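Local coordinates for Alpha/beta hydrolase fold protein (Marinomonas mediterranea, PDB 6CXT) that carries, on its phosphopantetheine-bearing carrier domain, the thioester-bound intermediate that a flavin-dependent oxidase probably converts to a pyrrole in thiotemplated biosynthesis, at residues His7-Glu15 / Ile32-Leu41. Numbering follows the deposited sequence.
With FK4 (S-[2-({N-[(2R)-2-hydroxy-4-{[(R)-hydroxy(oxo)-lambda~5~-phosphanyl]oxy}-3,3-dimethylbutanoyl]-beta-alanyl}amino)ethyl] 1H-pyrrole-2-carbothioate), chain C.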
ATOM      1  N   HIS A   7      -7.008  38.200  16.144  1.00 59.30           N
ATOM      2  CA  HIS A   7      -5.778  37.518  16.470  1.00 58.17           C
ATOM      3  C   HIS A   7      -5.927  36.162  15.780  1.00 45.27           C
ATOM      4  O   HIS A   7      -5.049  35.673  15.126  1.00 39.68           O
ATOM      5  CB  HIS A   7      -5.722  37.334  17.966  1.00 67.30           C
ATOM      6  CG  HIS A   7      -4.532  36.562  18.440  1.00 78.18           C
ATOM      7  ND1 HIS A   7      -4.638  35.457  19.251  1.00 82.30           N
ATOM      8  CD2 HIS A   7      -3.214  36.751  18.235  1.00 75.07           C
ATOM      9  CE1 HIS A   7      -3.436  34.992  19.522  1.00 80.15           C
ATOM     10  NE2 HIS A   7      -2.552  35.769  18.928  1.00 79.46           N
ATOM     11  N   PHE A   8      -7.102  35.625  15.957  1.00 35.93           N
ATOM     12  CA  PHE A   8      -7.536  34.347  15.375  1.00 38.91           C
ATOM     13  C   PHE A   8      -7.263  34.244  13.861  1.00 38.66           C
ATOM     14  O   PHE A   8      -6.649  33.256  13.403  1.00 39.05           O
ATOM     15  CB  PHE A   8      -8.994  34.030  15.702  1.00 36.81           C
ATOM     16  CG  PHE A   8      -9.490  32.767  15.034  1.00 44.12           C
ATOM     17  CD1 PHE A   8      -9.161  31.486  15.555  1.00 43.67           C
ATOM     18  CD2 PHE A   8     -10.251  32.833  13.850  1.00 41.30           C
ATOM     19  CE1 PHE A   8      -9.614  30.320  14.925  1.00 40.60           C
ATOM     20  CE2 PHE A   8     -10.678  31.659  13.209  1.00 44.65           C
ATOM     21  CZ  PHE A   8     -10.357  30.409  13.747  1.00 43.10           C
ATOM     22  N   ILE A   9      -7.667  35.258  13.078  1.00 33.91           N
ATOM     23  CA  ILE A   9      -7.555  35.194  11.632  1.00 33.42           C
ATOM     24  C   ILE A   9      -6.097  35.184  11.255  1.00 38.06           C
ATOM     25  O   ILE A   9      -5.695  34.496  10.310  1.00 37.28           O
ATOM     26  CB  ILE A   9      -8.313  36.348  10.885  1.00 29.32           C
ATOM     27  CG1 ILE A   9      -9.813  36.125  10.973  1.00 30.69           C
ATOM     28  CG2 ILE A   9      -7.795  36.540   9.450  1.00 30.56           C
ATOM     29  CD1 ILE A   9     -10.658  37.397  10.759  1.00 34.21           C
ATOM     30  N   ASN A  10      -5.313  35.968  11.988  1.00 38.57           N
ATOM     31  CA  ASN A  10      -3.901  36.074  11.726  1.00 42.09           C
ATOM     32  C   ASN A  10      -3.189  34.747  12.048  1.00 40.37           C
ATOM     33  O   ASN A  10      -2.338  34.306  11.293  1.00 43.33           O
ATOM     34  CB  ASN A  10      -3.317  37.179  12.610  1.00 47.72           C
ATOM     35  CG  ASN A  10      -2.371  38.066  11.862  1.00 54.06           C
ATOM     36  OD1 ASN A  10      -1.151  37.931  11.965  1.00 65.94           O
ATOM     37  ND2 ASN A  10      -2.923  38.980  11.093  1.00 59.12           N
ATOM     38  N   ASN A  11      -3.552  34.137  13.168  1.00 39.33           N
ATOM     39  CA  ASN A  11      -2.801  32.976  13.661  1.00 45.89           C
ATOM     40  C   ASN A  11      -3.257  31.673  13.027  1.00 42.30           C
ATOM     41  O   ASN A  11      -2.460  31.034  12.358  1.00 45.06           O
ATOM     42  CB  ASN A  11      -2.803  32.918  15.186  1.00 48.99           C
ATOM     43  CG  ASN A  11      -1.889  33.978  15.792  1.00 57.58           C
ATOM     44  OD1 ASN A  11      -0.851  34.343  15.227  1.00 61.33           O
ATOM     45  ND2 ASN A  11      -2.282  34.487  16.934  1.00 60.89           N
ATOM     46  N   ASP A  12      -4.546  31.355  13.203  1.00 37.51           N
ATOM     47  CA  ASP A  12      -5.190  30.183  12.639  1.00 37.36           C
ATOM     48  C   ASP A  12      -5.384  30.235  11.119  1.00 38.73           C
ATOM     49  O   ASP A  12      -5.062  29.253  10.449  1.00 37.14           O
ATOM     50  CB  ASP A  12      -6.505  29.881  13.352  1.00 36.46           C
ATOM     51  CG  ASP A  12      -6.297  29.343  14.783  1.00 40.90           C
ATOM     52  OD1 ASP A  12      -5.319  29.772  15.433  1.00 38.75           O
ATOM     53  OD2 ASP A  12      -7.128  28.525  15.252  1.00 39.18           O
ATOM     54  N   LEU A  13      -5.898  31.343  10.564  1.00 35.09           N
ATOM     55  CA  LEU A  13      -6.160  31.363   9.134  1.00 33.11           C
ATOM     56  C   LEU A  13      -4.963  31.764   8.307  1.00 37.79           C
ATOM     57  O   LEU A  13      -4.700  31.154   7.290  1.00 39.32           O
ATOM     58  CB  LEU A  13      -7.439  32.133   8.759  1.00 32.12           C
ATOM     59  CG  LEU A  13      -8.724  31.840   9.541  1.00 32.30           C
ATOM     60  CD1 LEU A  13      -9.937  32.529   8.909  1.00 32.30           C
ATOM     61  CD2 LEU A  13      -9.074  30.355   9.736  1.00 33.78           C
ATOM     62  N   LEU A  14      -4.203  32.766   8.721  1.00 38.04           N
ATOM     63  CA  LEU A  14      -3.127  33.225   7.841  1.00 43.05           C
ATOM     64  C   LEU A  14      -1.751  32.772   8.297  1.00 48.34           C
ATOM     65  O   LEU A  14      -0.770  32.869   7.528  1.00 44.81           O
ATOM     66  CB  LEU A  14      -3.168  34.760   7.699  1.00 49.36           C
ATOM     67  CG  LEU A  14      -4.415  35.294   6.986  1.00 51.48           C
ATOM     68  CD1 LEU A  14      -4.582  36.791   7.225  1.00 48.53           C
ATOM     69  CD2 LEU A  14      -4.426  34.925   5.502  1.00 44.89           C
ATOM     70  N   GLU A  15      -1.680  32.315   9.555  1.00 48.81           N
ATOM     71  CA  GLU A  15      -0.432  31.869  10.167  1.00 56.00           C
ATOM     72  C   GLU A  15       0.703  32.894   9.988  1.00 60.31           C
ATOM     73  O   GLU A  15       0.659  34.011  10.549  1.00 60.38           O
ATOM     74  CB  GLU A  15      -0.048  30.494   9.590  1.00 50.16           C
ATOM     75  CG  GLU A  15      -1.131  29.426   9.762  1.00 46.74           C
ATOM     76  CD  GLU A  15      -0.550  28.027   9.984  1.00 44.13           C
ATOM     77  OE1 GLU A  15      -1.320  27.152  10.433  1.00 33.05           O
ATOM     78  OE2 GLU A  15       0.666  27.831   9.724  1.00 38.67           O
ATOM     79  N   ILE A  32      -9.121  35.658   1.885  1.00 32.16           N
ATOM     80  CA  ILE A  32      -8.815  35.210   3.233  1.00 30.43           C
ATOM     81  C   ILE A  32      -9.922  34.286   3.746  1.00 34.29           C
ATOM     82  O   ILE A  32      -9.641  33.246   4.387  1.00 33.07           O
ATOM     83  CB  ILE A  32      -8.596  36.436   4.168  1.00 32.59           C
ATOM     84  CG1 ILE A  32      -7.322  37.204   3.719  1.00 33.08           C
ATOM     85  CG2 ILE A  32      -8.574  36.014   5.624  1.00 30.93           C
ATOM     86  CD1 ILE A  32      -7.135  38.571   4.404  1.00 34.76           C
ATOM     87  N   LEU A  33     -11.177  34.637   3.466  1.00 29.50           N
ATOM     88  CA  LEU A  33     -12.295  33.802   3.845  1.00 31.06           C
ATOM     89  C   LEU A  33     -12.733  33.027   2.615  1.00 32.83           C
ATOM     90  O   LEU A  33     -13.061  33.612   1.579  1.00 30.11           O
ATOM     91  CB  LEU A  33     -13.502  34.585   4.347  1.00 34.45           C
ATOM     92  CG  LEU A  33     -13.435  35.251   5.696  1.00 41.67           C
ATOM     93  CD1 LEU A  33     -14.858  35.628   6.093  1.00 41.62           C
ATOM     94  CD2 LEU A  33     -12.809  34.328   6.728  1.00 44.54           C
ATOM     95  N   ASP A  34     -12.665  31.716   2.700  1.00 31.96           N
ATOM     96  CA  ASP A  34     -13.057  30.829   1.615  1.00 28.27           C
ATOM     97  C   ASP A  34     -13.819  29.630   2.184  1.00 28.07           C
ATOM     98  O   ASP A  34     -14.090  29.602   3.338  1.00 23.50           O
ATOM     99  CB  ASP A  34     -11.867  30.435   0.744  1.00 29.40           C
ATOM    100  CG  ASP A  34     -10.799  29.611   1.493  1.00 32.97           C
ATOM    101  OD1 ASP A  34     -11.094  28.932   2.464  1.00 32.57           O
ATOM    102  OD2 ASP A  34      -9.656  29.662   1.087  1.00 35.02           O
ATOM    103  N   SER A  35     -14.139  28.645   1.361  1.00 22.56           N
ATOM    104  CA  SER A  35     -14.946  27.546   1.850  1.00 21.51           C
ATOM    105  C   SER A  35     -14.320  26.833   3.086  1.00 19.44           C
ATOM    106  O   SER A  35     -15.040  26.422   3.986  1.00 21.36           O
ATOM    107  CB  SER A  35     -15.034  26.504   0.720  1.00 23.35           C
ATOM    108  OG  SER A  35     -15.543  25.310   1.275  1.00 25.41           O
ATOM    109  N   LEU A  36     -12.998  26.675   3.077  1.00 21.31           N
ATOM    110  CA  LEU A  36     -12.292  25.980   4.190  1.00 22.28           C
ATOM    111  C   LEU A  36     -12.133  26.939   5.417  1.00 22.60           C
ATOM    112  O   LEU A  36     -12.521  26.553   6.526  1.00 21.93           O
ATOM    113  CB  LEU A  36     -10.938  25.472   3.719  1.00 21.53           C
ATOM    114  CG  LEU A  36     -11.091  24.375   2.607  1.00 24.34           C
ATOM    115  CD1 LEU A  36      -9.734  23.828   2.279  1.00 25.97           C
ATOM    116  CD2 LEU A  36     -12.007  23.204   2.963  1.00 23.39           C
ATOM    117  N   SER A  37     -11.582  28.141   5.192  1.00 21.69           N
ATOM    118  CA  SER A  37     -11.351  29.053   6.344  0.77 22.84           C
ATOM    119  C   SER A  37     -12.660  29.454   6.989  1.00 24.12           C
ATOM    120  O   SER A  37     -12.679  29.680   8.207  1.00 25.48           O
ATOM    121  CB  SER A  37     -10.495  30.238   5.984  0.77 23.54           C
ATOM    122  OG  SER A  37     -11.097  30.952   4.905  0.77 24.09           O
ATOM    123  N   MET A  38     -13.756  29.459   6.228  1.00 24.74           N
ATOM    124  CA  MET A  38     -15.069  29.804   6.785  1.00 26.22           C
ATOM    125  C   MET A  38     -15.475  28.804   7.847  1.00 27.07           C
ATOM    126  O   MET A  38     -15.957  29.171   8.907  1.00 23.27           O
ATOM    127  CB  MET A  38     -16.120  29.940   5.665  1.00 26.91           C
ATOM    128  CG  MET A  38     -17.546  30.228   6.111  1.00 34.27           C
ATOM    129  SD  MET A  38     -17.660  31.929   6.796  1.00 37.71           S
ATOM    130  CE  MET A  38     -17.250  32.979   5.390  1.00 35.06           C
ATOM    131  N   VAL A  39     -15.217  27.515   7.592  1.00 24.97           N
ATOM    132  CA  VAL A  39     -15.566  26.477   8.554  1.00 23.13           C
ATOM    133  C   VAL A  39     -14.831  26.720   9.874  1.00 21.02           C
ATOM    134  O   VAL A  39     -15.422  26.593  10.942  1.00 24.25           O
ATOM    135  CB  VAL A  39     -15.295  25.034   7.983  1.00 24.91           C
ATOM    136  CG1 VAL A  39     -15.693  23.962   9.025  1.00 26.67           C
ATOM    137  CG2 VAL A  39     -16.152  24.842   6.733  1.00 23.71           C
ATOM    138  N   LEU A  40     -13.555  27.032   9.788  1.00 21.60           N
ATOM    139  CA  LEU A  40     -12.746  27.204  11.006  1.00 24.89           C
ATOM    140  C   LEU A  40     -13.240  28.498  11.754  1.00 27.99           C
ATOM    141  O   LEU A  40     -13.366  28.536  12.991  1.00 25.00           O
ATOM    142  CB  LEU A  40     -11.256  27.330  10.634  1.00 23.55           C
ATOM    143  CG  LEU A  40     -10.648  26.045   9.957  1.00 26.78           C
ATOM    144  CD1 LEU A  40      -9.177  26.248   9.700  1.00 25.75           C
ATOM    145  CD2 LEU A  40     -10.894  24.830  10.820  1.00 25.59           C
ATOM    146  N   LEU A  41     -13.492  29.545  10.968  1.00 28.11           N
ATOM    147  CA  LEU A  41     -13.974  30.815  11.552  1.00 28.14           C
ATOM    148  C   LEU A  41     -15.326  30.570  12.252  1.00 29.85           C
ATOM    149  O   LEU A  41     -15.498  30.934  13.417  1.00 34.23           O
ATOM    150  CB  LEU A  41     -14.110  31.866  10.446  1.00 30.22           C
ATOM    151  CG  LEU A  41     -14.604  33.277  10.912  1.00 29.52           C
ATOM    152  CD1 LEU A  41     -13.612  33.942  11.870  1.00 31.38           C
ATOM    153  CD2 LEU A  41     -14.808  34.152   9.682  1.00 30.56           C
TER
HETATM  154  O01 FK4 C 100     -16.953  23.207   1.093  1.00 24.35           O
HETATM  155  P02 FK4 C 100     -16.423  24.424   0.265  1.00 27.76           P
HETATM  156  O03 FK4 C 100     -15.446  24.100  -0.919  1.00 25.44           O
HETATM  157  C04 FK4 C 100     -14.521  23.061  -0.770  1.00 24.44           C
HETATM  158  C05 FK4 C 100     -13.279  23.189  -1.600  1.00 26.00           C
HETATM  159  C06 FK4 C 100     -12.409  21.931  -1.338  1.00 25.44           C
HETATM  160  C07 FK4 C 100     -12.548  24.486  -1.159  1.00 25.66           C
HETATM  161  C08 FK4 C 100     -13.607  23.347  -3.107  1.00 24.19           C
HETATM  162  O09 FK4 C 100     -12.507  23.794  -3.862  1.00 25.71           O
HETATM  163  C10 FK4 C 100     -14.225  22.081  -3.734  1.00 24.13           C
HETATM  164  N11 FK4 C 100     -13.435  21.532  -4.827  1.00 22.76           N
HETATM  165  C12 FK4 C 100     -13.901  20.348  -5.457  1.00 23.12           C
HETATM  166  C13 FK4 C 100     -14.800  20.658  -6.674  1.00 22.02           C
HETATM  167  C14 FK4 C 100     -15.757  19.583  -6.968  1.00 21.27           C
HETATM  168  N15 FK4 C 100     -16.106  19.592  -8.323  1.00 21.89           N
HETATM  169  C16 FK4 C 100     -17.119  18.654  -8.808  1.00 19.96           C
HETATM  170  C17 FK4 C 100     -17.869  19.211 -10.034  1.00 20.14           C
HETATM  171  S18 FK4 C 100     -19.388  18.358 -10.346  1.00 25.99           S
HETATM  172  C19 FK4 C 100     -18.839  16.682 -10.672  1.00 27.39           C
HETATM  173  C20 FK4 C 100     -20.054  15.989 -11.148  1.00 28.49           C
HETATM  174  C21 FK4 C 100     -20.147  14.762 -11.766  1.00 34.29           C
HETATM  175  C22 FK4 C 100     -21.525  14.553 -11.981  1.00 29.40           C
HETATM  176  C23 FK4 C 100     -22.237  15.675 -11.491  1.00 33.58           C
HETATM  177  N24 FK4 C 100     -21.359  16.557 -10.970  1.00 26.49           N
HETATM  178  O25 FK4 C 100     -17.635  16.480 -10.947  1.00 23.75           O
HETATM  179  O26 FK4 C 100     -16.224  18.809  -6.135  1.00 21.54           O
HETATM  180  O27 FK4 C 100     -15.284  21.492  -3.329  1.00 24.87           O
HETATM  181  O28 FK4 C 100     -17.607  25.135  -0.303  1.00 28.79           O
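Leu13 spreads both methyls over the first turns of helix 35-49. Leu13 CD1 rests on Ser37 CB at 3.8 Å and also meets Leu33 CD2. Leu13 CD2 lies against Leu40 CB at 3.8 Å, and the Leu13 and Leu40 side chains run past each other in opposite directions. Phe8 meets Leu40 and Leu41. With CG turned to the side opposite the backbone N (chi1 176°), this torsion places the ring beside Leu41. Phe8 CE2 is 3.8 Å from Leu41 CA and Phe8 CZ 3.6 Å from Leu40 O; both partners stand oblique to the ring. Phe8 CE2 also touches Leu41 CD1 at 4.0 Å. His44 stacks on the same ring. Cutting this ring back to an alanine is likely to open a gap beside Leu41 and to leave the His44 ring without its stacking partner. This is the helical carrier-protein fold, and the phosphopantetheine attachment site is Ser35, at the start of helix 35-49. Its OG is bonded covalently to P02 of the FK4 arm, which bears the pyrrole thioester and is hydrogen-bonded to Arg243 and Asn123 of Butyryl-CoA dehydrogenase. Asp34 and Ser37 form a capping box at this helix start. Asp34 OD1 accepts from Ser37 N, nearly straight at 173°, and weakly from Leu36 N. Asp34 N donates back to Ser37 OG. Ser37 OG in turn donates to a lone pair of Ile32 O, 2.8 Å away in the carbonyl plane, so the turn before Ser35 is tied down. Ile32 closes the other end of the contact. Ile32 CG2 meets Ile9 CG2 at 3.9 Å, and Ile32 CG1 meets Leu14 CD2, each pair crossing at about a right angle. Helix 66-75 adds Val66 against Ile9 and Leu69 against Leu41.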